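Local coordinates for protein putative S-adenosyl-L-methionine-dependent Methyltransferase (Methanococcus maripaludis, PDB 3DLC) that binds S-adenosylmethionine and probably transfers its methyl group to an acceptor, perhaps a sterol-like one, at residues Y29-E34 against F150-L155; I69-F74 against D93-V98; D101-P106 against A128-E133. One frame throughout, in Å; residues are numbered along the deposited sequence.

Contact 1 (Y29-E34 against F150-L155). With SAM (S-adenosylmethionine), chain C.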
loop_
_atom_site.group_PDB
_atom_site.type_symbol
_atom_site.label_atom_id
_atom_site.label_comp_id
_atom_site.label_asym_id
_atom_site.label_seq_id
_atom_site.Cartn_x
_atom_site.Cartn_y
_atom_site.Cartn_z
ATOM N N TYR A 29 5.943 -5.357 -8.477
ATOM C CA TYR A 29 4.740 -4.540 -8.628
ATOM C C TYR A 29 3.740 -5.163 -9.640
ATOM O O TYR A 29 2.560 -5.241 -9.326
ATOM C CB TYR A 29 5.087 -3.082 -8.912
ATOM C CG TYR A 29 5.924 -2.496 -7.807
ATOM C CD1 TYR A 29 5.357 -2.093 -6.624
ATOM C CD2 TYR A 29 7.290 -2.325 -7.956
ATOM C CE1 TYR A 29 6.125 -1.578 -5.591
ATOM C CE2 TYR A 29 8.071 -1.810 -6.933
ATOM C CZ TYR A 29 7.490 -1.416 -5.774
ATOM O OH TYR A 29 8.293 -0.875 -4.783
ATOM N N PRO A 30 4.206 -5.597 -10.822
ATOM C CA PRO A 30 3.260 -6.269 -11.706
ATOM C C PRO A 30 2.693 -7.551 -11.109
ATOM O O PRO A 30 1.554 -7.905 -11.389
ATOM C CB PRO A 30 4.049 -6.522 -12.985
ATOM C CG PRO A 30 5.422 -6.157 -12.682
ATOM C CD PRO A 30 5.493 -5.336 -11.471
ATOM N N ILE A 31 3.482 -8.274 -10.323
ATOM C CA ILE A 31 3.009 -9.517 -9.707
ATOM C C ILE A 31 1.919 -9.203 -8.665
ATOM O O ILE A 31 0.886 -9.862 -8.620
ATOM C CB ILE A 31 4.170 -10.322 -9.073
ATOM C CG1 ILE A 31 5.131 -10.822 -10.174
ATOM C CG2 ILE A 31 3.669 -11.474 -8.209
ATOM C CD1 ILE A 31 4.524 -11.829 -11.128
ATOM N N ILE A 32 2.168 -8.219 -7.817
ATOM C CA ILE A 32 1.193 -7.856 -6.811
ATOM C C ILE A 32 -0.074 -7.354 -7.497
ATOM O O ILE A 32 -1.201 -7.702 -7.087
ATOM C CB ILE A 32 1.761 -6.832 -5.832
ATOM C CG1 ILE A 32 2.881 -7.487 -4.986
ATOM C CG2 ILE A 32 0.656 -6.291 -4.919
ATOM C CD1 ILE A 32 3.714 -6.506 -4.156
ATOM N N ALA A 33 0.062 -6.516 -8.518
ATOM C CA ALA A 33 -1.108 -6.043 -9.258
ATOM C C ALA A 33 -1.915 -7.190 -9.840
ATOM O O ALA A 33 -3.135 -7.233 -9.757
ATOM C CB ALA A 33 -0.674 -5.054 -10.352
ATOM N N GLU A 34 -1.216 -8.155 -10.422
ATOM C CA GLU A 34 -1.860 -9.322 -10.980
ATOM C C GLU A 34 -2.556 -10.122 -9.894
ATOM O O GLU A 34 -3.683 -10.600 -10.078
ATOM C CB GLU A 34 -0.811 -10.166 -11.706
ATOM C CG GLU A 34 -1.315 -11.461 -12.253
ATOM C CD GLU A 34 -0.263 -12.208 -13.030
ATOM O OE1 GLU A 34 0.857 -12.405 -12.557
ATOM O OE2 GLU A 34 -0.579 -12.575 -14.143
ATOM N N PHE A 150 6.213 -9.271 -1.414
ATOM C CA PHE A 150 6.973 -9.352 -2.657
ATOM C C PHE A 150 6.278 -10.074 -3.791
ATOM O O PHE A 150 6.878 -10.320 -4.801
ATOM C CB PHE A 150 8.387 -9.884 -2.365
ATOM C CG PHE A 150 9.087 -9.030 -1.375
ATOM C CD1 PHE A 150 9.722 -7.862 -1.774
ATOM C CD2 PHE A 150 8.939 -9.266 -0.004
ATOM C CE1 PHE A 150 10.300 -7.001 -0.865
ATOM C CE2 PHE A 150 9.486 -8.381 0.925
ATOM C CZ PHE A 150 10.184 -7.254 0.488
ATOM N N GLY A 151 5.012 -10.402 -3.590
ATOM C CA GLY A 151 4.196 -10.983 -4.643
ATOM C C GLY A 151 4.242 -12.492 -4.787
ATOM O O GLY A 151 3.204 -13.101 -5.024
ATOM N N ASN A 152 5.436 -13.083 -4.723
ATOM C CA ASN A 152 5.530 -14.536 -4.732
ATOM C C ASN A 152 6.812 -14.963 -4.026
ATOM O O ASN A 152 7.664 -14.140 -3.676
ATOM C CB ASN A 152 5.383 -15.079 -6.149
ATOM C CG ASN A 152 6.506 -14.661 -7.078
ATOM O OD1 ASN A 152 7.666 -14.671 -6.692
ATOM N ND2 ASN A 152 6.166 -14.336 -8.330
ATOM N N LYS A 153 6.942 -16.266 -3.804
ATOM C CA LYS A 153 8.067 -16.779 -3.044
ATOM C C LYS A 153 9.398 -16.561 -3.736
ATOM O O LYS A 153 10.399 -16.268 -3.083
ATOM C CB LYS A 153 7.874 -18.271 -2.787
ATOM C CG LYS A 153 8.950 -18.903 -1.945
ATOM C CD LYS A 153 8.705 -20.384 -1.740
ATOM C CE LYS A 153 9.684 -21.004 -0.794
ATOM N NZ LYS A 153 9.336 -22.429 -0.568
ATOM N N GLU A 154 9.432 -16.732 -5.049
ATOM C CA GLU A 154 10.690 -16.631 -5.804
ATOM C C GLU A 154 11.271 -15.222 -5.667
ATOM O O GLU A 154 12.457 -15.043 -5.394
ATOM C CB GLU A 154 10.519 -17.010 -7.303
ATOM C CG GLU A 154 11.826 -16.821 -8.146
ATOM C CD GLU A 154 11.797 -17.422 -9.571
ATOM O OE1 GLU A 154 10.739 -17.910 -10.019
ATOM O OE2 GLU A 154 12.840 -17.365 -10.268
ATOM N N LEU A 155 10.423 -14.227 -5.868
ATOM C CA LEU A 155 10.854 -12.838 -5.738
ATOM C C LEU A 155 11.171 -12.506 -4.303
ATOM O O LEU A 155 12.154 -11.830 -4.012
ATOM C CB LEU A 155 9.815 -11.884 -6.313
ATOM C CG LEU A 155 9.570 -11.988 -7.815
ATOM C CD1 LEU A 155 8.462 -11.039 -8.198
ATOM C CD2 LEU A 155 10.857 -11.701 -8.612
HETATM N N SAM C . 3.884 1.835 -1.723
HETATM C CA SAM C . 5.252 2.139 -2.217
HETATM C C SAM C . 5.925 0.876 -2.677
HETATM O O SAM C . 5.482 -0.209 -2.292
HETATM O OXT SAM C . 6.928 0.972 -3.376
HETATM C CB SAM C . 6.052 2.866 -1.153
HETATM C CG SAM C . 6.313 2.103 0.106
HETATM S SD SAM C . 7.265 3.132 1.241
HETATM C CE SAM C . 8.078 1.783 2.052
HETATM C "C5'" SAM C . 6.003 3.707 2.495
HETATM C "C4'" SAM C . 5.165 4.979 2.166
HETATM O "O4'" SAM C . 4.016 5.277 3.025
HETATM C "C3'" SAM C . 6.008 6.272 2.034
HETATM O "O3'" SAM C . 5.868 6.758 0.734
HETATM C "C2'" SAM C . 5.384 7.200 3.078
HETATM O "O2'" SAM C . 5.493 8.586 2.846
HETATM C "C1'" SAM C . 3.934 6.691 3.144
HETATM N N9 SAM C . 3.249 6.982 4.414
HETATM C C8 SAM C . 3.690 6.653 5.674
HETATM N N7 SAM C . 2.769 6.997 6.606
HETATM C C5 SAM C . 1.730 7.580 5.929
HETATM C C6 SAM C . 0.528 8.160 6.342
HETATM N N6 SAM C . 0.161 8.319 7.627
HETATM N N1 SAM C . -0.309 8.599 5.376
HETATM C C2 SAM C . 0.029 8.523 4.045
HETATM N N3 SAM C . 1.216 8.025 3.598
HETATM C C4 SAM C . 2.013 7.554 4.555
#
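Ile31 lays its CG2 methyl against the peptide of Gly151, 3.6 Å from the carbonyl O, while its other branch runs on toward the helix that follows. There CG1 of Ile31 meets CD1 of Leu155 at 3.9 Å, and the amide end of Asn152 passes across the isoleucine at about a right angle, with ND2 3.8 Å from Ile31 CG2. The split follows from the first torsion (chi1 -66°), which sets CG2 anti to the backbone N and CG1 beside it. The next residue, Ile32, brings CG1 to 3.8 Å from Gly151 CA, and the two CA atoms of this pair are the nearest across the contact. Gly151 has no side chain, and Ile31 CG2 crowds the space where a CB would lie; its positive phi of 87° goes with backbone angles at which a CB would also press on the preceding carbonyl. Helix 28-40 thus packs on the turn between strand 142-148 and helix 153-166 of a Rossmann-like methyltransferase fold. Asn152 is the N-cap of helix 153-166: its OD1 accepts from Leu155 N at 2.9 Å in a nearly straight bond (175°), which holds OD1 in place and so helps keep ND2 beside Ile31. Gly151 O, next to the isoleucine methyl, accepts from Asn35 ND2 further along helix 28-40. On another side of the same helix, Tyr29 donates its OH to the carboxylate OXT of S-adenosylmethionine at 2.7 Å, and SAM O lies in the ring plane at the edge. A phenylalanine here would probably leave OXT without this donor and the carboxylate less firmly held. The tyrosine side chain also packs on Ala56 and Ala60 of helix 56-64.

Contact 2 (I69-F74 against D93-V98); sequences IRALDF and DRIQIV. With SAM (S-adenosylmethionine), chain C.
Asp73 OD2 is gripped by two donors, the ribose O3' of S-adenosylmethionine at 2.6 Å and the backbone N of Gly53. Its partner oxygen OD1 takes O2' of the same ribose at 2.7 Å and the backbone N of Ser75, so both hydroxyls are read by one carboxylate at the end of strand 66-73, a hallmark of Rossmann-fold methyltransferases. The carboxylate leads away from strand 95-99 toward the ribose because chi1 (-159°) places CG opposite the backbone N. The adenine lies over one face of Phe74, with C5 of SAM 3.4 Å above the ring centre. Behind this site the two strands form a parallel ladder within a beta-alpha-beta unit, their short axes 24° apart. Ala71 sits at its middle: its N donates to Gln96 O, and its O accepts from Val98 N, both at 2.8 Å. The last rung, Asp73 N to Val98 O, holds the backbone of the ribose-binding residue. On the face of Ala71, its CB fits between Ile97 CD1, at 3.7 Å, and Ile95 CG2. On the other face, Leu72 CD1 meets Val98 CG1, while Arg70 and Gln96 run side by side, OE1 lying over a guanidinium face without a hydrogen bond. Two neutral hydroxyls and two backbone N-H groups around one carboxylate would be expected to stabilise its negative charge.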
loop_
_atom_site.group_PDB
_atom_site.type_symbol
_atom_site.label_atom_id
_atom_site.label_comp_id
_atom_site.label_asym_id
_atom_site.label_seq_id
_atom_site.Cartn_x
_atom_site.Cartn_y
_atom_site.Cartn_z
ATOM N N ILE A 69 -7.152 5.664 -10.749
ATOM C CA ILE A 69 -6.368 5.499 -9.514
ATOM C C ILE A 69 -5.993 6.805 -8.877
ATOM O O ILE A 69 -5.667 7.786 -9.578
ATOM C CB ILE A 69 -5.063 4.728 -9.870
ATOM C CG1 ILE A 69 -5.403 3.340 -10.458
ATOM C CG2 ILE A 69 -4.131 4.587 -8.632
ATOM C CD1 ILE A 69 -4.271 2.687 -11.224
ATOM N N ARG A 70 -6.108 6.844 -7.554
ATOM C CA ARG A 70 -5.613 7.983 -6.767
ATOM C C ARG A 70 -4.541 7.430 -5.852
ATOM O O ARG A 70 -4.745 6.447 -5.134
ATOM C CB ARG A 70 -6.695 8.650 -5.955
ATOM C CG ARG A 70 -7.648 9.386 -6.841
ATOM C CD ARG A 70 -8.697 10.087 -6.069
ATOM N NE ARG A 70 -9.719 10.596 -6.969
ATOM C CZ ARG A 70 -10.713 11.379 -6.587
ATOM N NH1 ARG A 70 -10.828 11.716 -5.310
ATOM N NH2 ARG A 70 -11.598 11.809 -7.486
ATOM N N ALA A 71 -3.369 8.027 -5.952
ATOM C CA ALA A 71 -2.160 7.666 -5.200
ATOM C C ALA A 71 -1.985 8.664 -4.072
ATOM O O ALA A 71 -1.663 9.826 -4.285
ATOM C CB ALA A 71 -0.973 7.678 -6.139
ATOM N N LEU A 72 -2.281 8.205 -2.857
ATOM C CA LEU A 72 -2.278 9.050 -1.670
ATOM C C LEU A 72 -0.988 8.859 -0.878
ATOM O O LEU A 72 -0.638 7.745 -0.500
ATOM C CB LEU A 72 -3.462 8.637 -0.783
ATOM C CG LEU A 72 -3.600 9.375 0.546
ATOM C CD1 LEU A 72 -4.083 10.808 0.340
ATOM C CD2 LEU A 72 -4.573 8.669 1.495
ATOM N N ASP A 73 -0.292 9.942 -0.602
ATOM C CA ASP A 73 0.916 9.869 0.221
ATOM C C ASP A 73 1.077 11.164 1.000
ATOM O O ASP A 73 0.776 12.241 0.488
ATOM C CB ASP A 73 2.138 9.595 -0.646
ATOM C CG ASP A 73 3.290 9.004 0.157
ATOM O OD1 ASP A 73 3.914 9.726 0.954
ATOM O OD2 ASP A 73 3.559 7.782 0.003
ATOM N N PHE A 74 1.534 11.066 2.237
ATOM C CA PHE A 74 1.702 12.221 3.096
ATOM C C PHE A 74 3.016 12.935 2.933
ATOM O O PHE A 74 3.197 13.992 3.543
ATOM C CB PHE A 74 1.374 11.901 4.588
ATOM C CG PHE A 74 2.455 11.202 5.388
ATOM C CD1 PHE A 74 3.525 10.532 4.814
ATOM C CD2 PHE A 74 2.334 11.203 6.765
ATOM C CE1 PHE A 74 4.463 9.903 5.633
ATOM C CE2 PHE A 74 3.251 10.574 7.563
ATOM C CZ PHE A 74 4.326 9.918 7.005
ATOM N N ASP A 93 -3.105 10.478 -17.087
ATOM C CA ASP A 93 -4.549 10.295 -17.246
ATOM C C ASP A 93 -5.126 9.199 -16.361
ATOM O O ASP A 93 -6.330 9.131 -16.198
ATOM C CB ASP A 93 -4.892 9.955 -18.707
ATOM C CG ASP A 93 -4.164 8.710 -19.223
ATOM O OD1 ASP A 93 -2.980 8.532 -18.906
ATOM O OD2 ASP A 93 -4.767 7.883 -19.936
ATOM N N ARG A 94 -4.262 8.334 -15.851
ATOM C CA ARG A 94 -4.687 7.152 -15.096
ATOM C C ARG A 94 -4.546 7.279 -13.593
ATOM O O ARG A 94 -5.245 6.560 -12.840
ATOM C CB ARG A 94 -3.904 5.937 -15.565
ATOM C CG ARG A 94 -4.046 5.634 -17.071
ATOM C CD ARG A 94 -5.515 5.354 -17.482
ATOM N NE ARG A 94 -6.071 4.310 -16.644
ATOM C CZ ARG A 94 -5.679 3.044 -16.627
ATOM N NH1 ARG A 94 -4.819 2.557 -17.503
ATOM N NH2 ARG A 94 -6.161 2.257 -15.706
ATOM N N ILE A 95 -3.604 8.110 -13.148
ATOM C CA ILE A 95 -3.232 8.182 -11.758
ATOM C C ILE A 95 -3.137 9.645 -11.333
ATOM O O ILE A 95 -2.424 10.441 -11.934
ATOM C CB ILE A 95 -1.866 7.527 -11.502
ATOM C CG1 ILE A 95 -1.869 6.068 -11.942
ATOM C CG2 ILE A 95 -1.470 7.623 -10.008
ATOM C CD1 ILE A 95 -0.446 5.493 -12.178
ATOM N N GLN A 96 -3.913 9.980 -10.320
ATOM C CA GLN A 96 -3.892 11.292 -9.692
ATOM C C GLN A 96 -3.138 11.201 -8.382
ATOM O O GLN A 96 -3.476 10.361 -7.546
ATOM C CB GLN A 96 -5.316 11.765 -9.390
ATOM C CG GLN A 96 -5.320 13.129 -8.728
ATOM C CD GLN A 96 -6.705 13.627 -8.361
ATOM O OE1 GLN A 96 -7.711 12.941 -8.554
ATOM N NE2 GLN A 96 -6.768 14.853 -7.848
ATOM N N ILE A 97 -2.133 12.044 -8.191
ATOM C CA ILE A 97 -1.387 12.079 -6.943
ATOM C C ILE A 97 -2.149 12.971 -5.975
ATOM O O ILE A 97 -2.545 14.080 -6.316
ATOM C CB ILE A 97 0.065 12.576 -7.208
ATOM C CG1 ILE A 97 0.803 11.687 -8.242
ATOM C CG2 ILE A 97 0.849 12.667 -5.938
ATOM C CD1 ILE A 97 0.906 10.209 -7.983
ATOM N N VAL A 98 -2.371 12.448 -4.770
ATOM C CA VAL A 98 -3.090 13.167 -3.717
ATOM C C VAL A 98 -2.205 13.307 -2.485
ATOM O O VAL A 98 -1.738 12.337 -1.906
ATOM C CB VAL A 98 -4.379 12.419 -3.366
ATOM C CG1 VAL A 98 -5.153 13.156 -2.302
ATOM C CG2 VAL A 98 -5.209 12.156 -4.629
HETATM N N SAM C . 3.884 1.835 -1.723
HETATM C CA SAM C . 5.252 2.139 -2.217
HETATM C C SAM C . 5.925 0.876 -2.677
HETATM O O SAM C . 5.482 -0.209 -2.292
HETATM O OXT SAM C . 6.928 0.972 -3.376
HETATM C CB SAM C . 6.052 2.866 -1.153
HETATM C CG SAM C . 6.313 2.103 0.106
HETATM S SD SAM C . 7.265 3.132 1.241
HETATM C CE SAM C . 8.078 1.783 2.052
HETATM C "C5'" SAM C . 6.003 3.707 2.495
HETATM C "C4'" SAM C . 5.165 4.979 2.166
HETATM O "O4'" SAM C . 4.016 5.277 3.025
HETATM C "C3'" SAM C . 6.008 6.272 2.034
HETATM O "O3'" SAM C . 5.868 6.758 0.734
HETATM C "C2'" SAM C . 5.384 7.200 3.078
HETATM O "O2'" SAM C . 5.493 8.586 2.846
HETATM C "C1'" SAM C . 3.934 6.691 3.144
HETATM N N9 SAM C . 3.249 6.982 4.414
HETATM C C8 SAM C . 3.690 6.653 5.674
HETATM N N7 SAM C . 2.769 6.997 6.606
HETATM C C5 SAM C . 1.730 7.580 5.929
HETATM C C6 SAM C . 0.528 8.160 6.342
HETATM N N6 SAM C . 0.161 8.319 7.627
HETATM N N1 SAM C . -0.309 8.599 5.376
HETATM C C2 SAM C . 0.029 8.523 4.045
HETATM N N3 SAM C . 1.216 8.025 3.598
HETATM C C4 SAM C . 2.013 7.554 4.555
#

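Contact 3 (D101-P106 against A128-E133); sequences DVHNIP and ATAFRE. Unlike the reference sequence in segment 128-133: Ala128 (reference Thr). With SAM (S-adenosylmethionine), chain C.
Glu133 OE1 accepts from Ile105 N at 2.8 Å, through the lone pair turned away from its other oxygen. This bond ties the loop after strand 95-99, which edges the adenine pocket of the Rossmann-like fold, to helix 127-137. The glutamate is bent to reach it: chi2 of -69° turns the chain at CG and swings OE1 to Ile105 N, while CB itself lies 3.2 Å from Val102 O and CG near His103 O. Ile105 slides past in the opposite direction, its CD1 beside Glu133 CB. Closer to the cofactor, Ala130 CB meets CG1 of Val102 at 3.9 Å, and Thr129 CB approaches the edge of the His103 ring, near its plane.

A second shell surrounds these groups. The remaining oxygen of Glu133, OE2, forms a salt bridge with Arg136, while Thr129 OG1 is hydrogen-bonded with Asp126 OD2. The loop begins with a type I turn from Asp101 to Asn104, braced by an Asx turn in which His103 N donates to Asp101 OD1. The same oxygen also accepts from His103 ND1 at 2.7 Å; both donors come from one face of the carboxylate plane, on its anti and syn sides. Val102 CG1 lies 3.6 Å above one face of the imidazole, offset toward the rim, and NE2 is held by Glu125 O. This network probably helps orient the groups that meet adenine: SAM N6 donates to Asp101 OD1 at 3.1 Å, and Val102 N donates to SAM N1 at 3.2 Å, with an N-H...N angle of 168°.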
loop_
_atom_site.group_PDB
_atom_site.type_symbol
_atom_site.label_atom_id
_atom_site.label_comp_id
_atom_site.label_asym_id
_atom_site.label_seq_id
_atom_site.Cartn_x
_atom_site.Cartn_y
_atom_site.Cartn_z
ATOM N N ASP A 101 -2.956 12.244 4.244
ATOM C CA ASP A 101 -2.655 11.279 5.295
ATOM C C ASP A 101 -3.801 10.301 5.477
ATOM O O ASP A 101 -4.989 10.678 5.423
ATOM C CB ASP A 101 -2.450 12.096 6.605
ATOM C CG ASP A 101 -1.758 11.359 7.701
ATOM O OD1 ASP A 101 -2.169 10.241 8.057
ATOM O OD2 ASP A 101 -0.754 11.905 8.225
ATOM N N VAL A 102 -3.451 9.038 5.692
ATOM C CA VAL A 102 -4.425 7.978 5.923
ATOM C C VAL A 102 -5.347 8.296 7.117
ATOM O O VAL A 102 -6.451 7.780 7.209
ATOM C CB VAL A 102 -3.715 6.610 6.114
ATOM C CG1 VAL A 102 -2.921 6.545 7.415
ATOM C CG2 VAL A 102 -4.735 5.472 6.000
ATOM N N HIS A 103 -4.882 9.149 8.026
ATOM C CA HIS A 103 -5.691 9.474 9.201
ATOM C C HIS A 103 -6.723 10.549 8.932
ATOM O O HIS A 103 -7.527 10.857 9.817
ATOM C CB HIS A 103 -4.828 9.915 10.377
ATOM C CG HIS A 103 -3.856 8.878 10.820
ATOM N ND1 HIS A 103 -2.580 8.815 10.315
ATOM C CD2 HIS A 103 -3.989 7.814 11.646
ATOM C CE1 HIS A 103 -1.951 7.789 10.873
ATOM N NE2 HIS A 103 -2.785 7.163 11.677
ATOM N N ASN A 104 -6.720 11.125 7.736
ATOM C CA ASN A 104 -7.681 12.167 7.389
ATOM C C ASN A 104 -7.718 12.260 5.869
ATOM O O ASN A 104 -7.194 13.172 5.250
ATOM C CB ASN A 104 -7.264 13.475 8.050
ATOM C CG ASN A 104 -8.245 14.557 7.789
ATOM O OD1 ASN A 104 -9.432 14.327 7.929
ATOM N ND2 ASN A 104 -7.769 15.762 7.447
ATOM N N ILE A 105 -8.329 11.252 5.277
ATOM C CA ILE A 105 -8.241 11.076 3.829
ATOM C C ILE A 105 -9.139 12.062 3.102
ATOM O O ILE A 105 -10.337 12.110 3.383
ATOM C CB ILE A 105 -8.623 9.634 3.422
ATOM C CG1 ILE A 105 -7.751 8.616 4.158
ATOM C CG2 ILE A 105 -8.503 9.478 1.882
ATOM C CD1 ILE A 105 -8.144 7.128 3.908
ATOM N N PRO A 106 -8.588 12.833 2.156
ATOM C CA PRO A 106 -9.380 13.868 1.450
ATOM C C PRO A 106 -10.159 13.297 0.279
ATOM O O PRO A 106 -10.017 13.711 -0.875
ATOM C CB PRO A 106 -8.311 14.854 0.993
ATOM C CG PRO A 106 -7.163 13.986 0.657
ATOM C CD PRO A 106 -7.164 12.906 1.758
ATOM N N ALA A 128 -6.121 2.607 14.588
ATOM C CA ALA A 128 -7.585 2.562 14.710
ATOM C C ALA A 128 -8.202 3.665 13.851
ATOM O O ALA A 128 -9.161 3.443 13.111
ATOM C CB ALA A 128 -8.019 2.721 16.154
ATOM N N THR A 129 -7.674 4.878 13.967
ATOM C CA THR A 129 -8.172 5.988 13.186
ATOM C C THR A 129 -7.946 5.753 11.694
ATOM O O THR A 129 -8.822 6.035 10.863
ATOM C CB THR A 129 -7.527 7.303 13.638
ATOM O OG1 THR A 129 -7.920 7.542 14.989
ATOM C CG2 THR A 129 -7.907 8.487 12.745
ATOM N N ALA A 130 -6.776 5.242 11.349
ATOM C CA ALA A 130 -6.455 4.971 9.941
ATOM C C ALA A 130 -7.475 3.999 9.339
ATOM O O ALA A 130 -7.982 4.225 8.257
ATOM C CB ALA A 130 -5.055 4.401 9.816
ATOM N N PHE A 131 -7.763 2.903 10.044
ATOM C CA PHE A 131 -8.714 1.928 9.524
ATOM C C PHE A 131 -10.154 2.394 9.512
ATOM O O PHE A 131 -10.910 2.007 8.646
ATOM C CB PHE A 131 -8.505 0.550 10.150
ATOM C CG PHE A 131 -7.377 -0.199 9.470
ATOM C CD1 PHE A 131 -7.601 -0.898 8.291
ATOM C CD2 PHE A 131 -6.074 -0.095 9.931
ATOM C CE1 PHE A 131 -6.556 -1.507 7.633
ATOM C CE2 PHE A 131 -5.031 -0.705 9.266
ATOM C CZ PHE A 131 -5.276 -1.403 8.117
ATOM N N ARG A 132 -10.537 3.274 10.425
ATOM C CA ARG A 132 -11.853 3.917 10.328
ATOM C C ARG A 132 -11.949 4.767 9.070
ATOM O O ARG A 132 -12.987 4.788 8.404
ATOM C CB ARG A 132 -12.166 4.730 11.584
ATOM C CG ARG A 132 -12.571 3.831 12.763
ATOM C CD ARG A 132 -12.988 4.675 13.978
ATOM N NE ARG A 132 -13.728 3.879 14.941
ATOM C CZ ARG A 132 -13.185 3.138 15.871
ATOM N NH1 ARG A 132 -11.902 3.194 16.131
ATOM N NH2 ARG A 132 -13.955 2.326 16.588
ATOM N N GLU A 133 -10.868 5.478 8.747
ATOM C CA GLU A 133 -10.868 6.286 7.508
ATOM C C GLU A 133 -10.936 5.410 6.254
ATOM O O GLU A 133 -11.643 5.703 5.294
ATOM C CB GLU A 133 -9.632 7.205 7.466
ATOM C CG GLU A 133 -9.800 8.454 8.272
ATOM C CD GLU A 133 -10.823 9.358 7.608
ATOM O OE1 GLU A 133 -10.475 10.047 6.614
ATOM O OE2 GLU A 133 -11.992 9.349 8.038
HETATM N N SAM C . 3.884 1.835 -1.723
HETATM C CA SAM C . 5.252 2.139 -2.217
HETATM C C SAM C . 5.925 0.876 -2.677
HETATM O O SAM C . 5.482 -0.209 -2.292
HETATM O OXT SAM C . 6.928 0.972 -3.376
HETATM C CB SAM C . 6.052 2.866 -1.153
HETATM C CG SAM C . 6.313 2.103 0.106
HETATM S SD SAM C . 7.265 3.132 1.241
HETATM C CE SAM C . 8.078 1.783 2.052
HETATM C "C5'" SAM C . 6.003 3.707 2.495
HETATM C "C4'" SAM C . 5.165 4.979 2.166
HETATM O "O4'" SAM C . 4.016 5.277 3.025
HETATM C "C3'" SAM C . 6.008 6.272 2.034
HETATM O "O3'" SAM C . 5.868 6.758 0.734
HETATM C "C2'" SAM C . 5.384 7.200 3.078
HETATM O "O2'" SAM C . 5.493 8.586 2.846
HETATM C "C1'" SAM C . 3.934 6.691 3.144
HETATM N N9 SAM C . 3.249 6.982 4.414
HETATM C C8 SAM C . 3.690 6.653 5.674
HETATM N N7 SAM C . 2.769 6.997 6.606
HETATM C C5 SAM C . 1.730 7.580 5.929
HETATM C C6 SAM C . 0.528 8.160 6.342
HETATM N N6 SAM C . 0.161 8.319 7.627
HETATM N N1 SAM C . -0.309 8.599 5.376
HETATM C C2 SAM C . 0.029 8.523 4.045
HETATM N N3 SAM C . 1.216 8.025 3.598
HETATM C C4 SAM C . 2.013 7.554 4.555
#

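All three contacts touch the one S-adenosylmethionine from different parts of the fold. Along the chain, contacts 2 and 3 follow in series, both nested inside the long loop closed by contact 1. Contact 2 pairs edge strand 95-99 with strand 66-73; contact 3 joins the loop leaving that edge strand to helix 127-137. Their centres are 16 Å apart and they touch, Phe74 CD2 lying 3.5 Å from Asp101 OD2 and Leu72 packing on Ile105 and Pro106. Contacts 1 and 3 lie on opposite sides of the chain's centre with nearest atoms about 15 Å apart, and the cofactor bridges this gap, its carboxylate at contact 1 and its adenine at contacts 2 and 3.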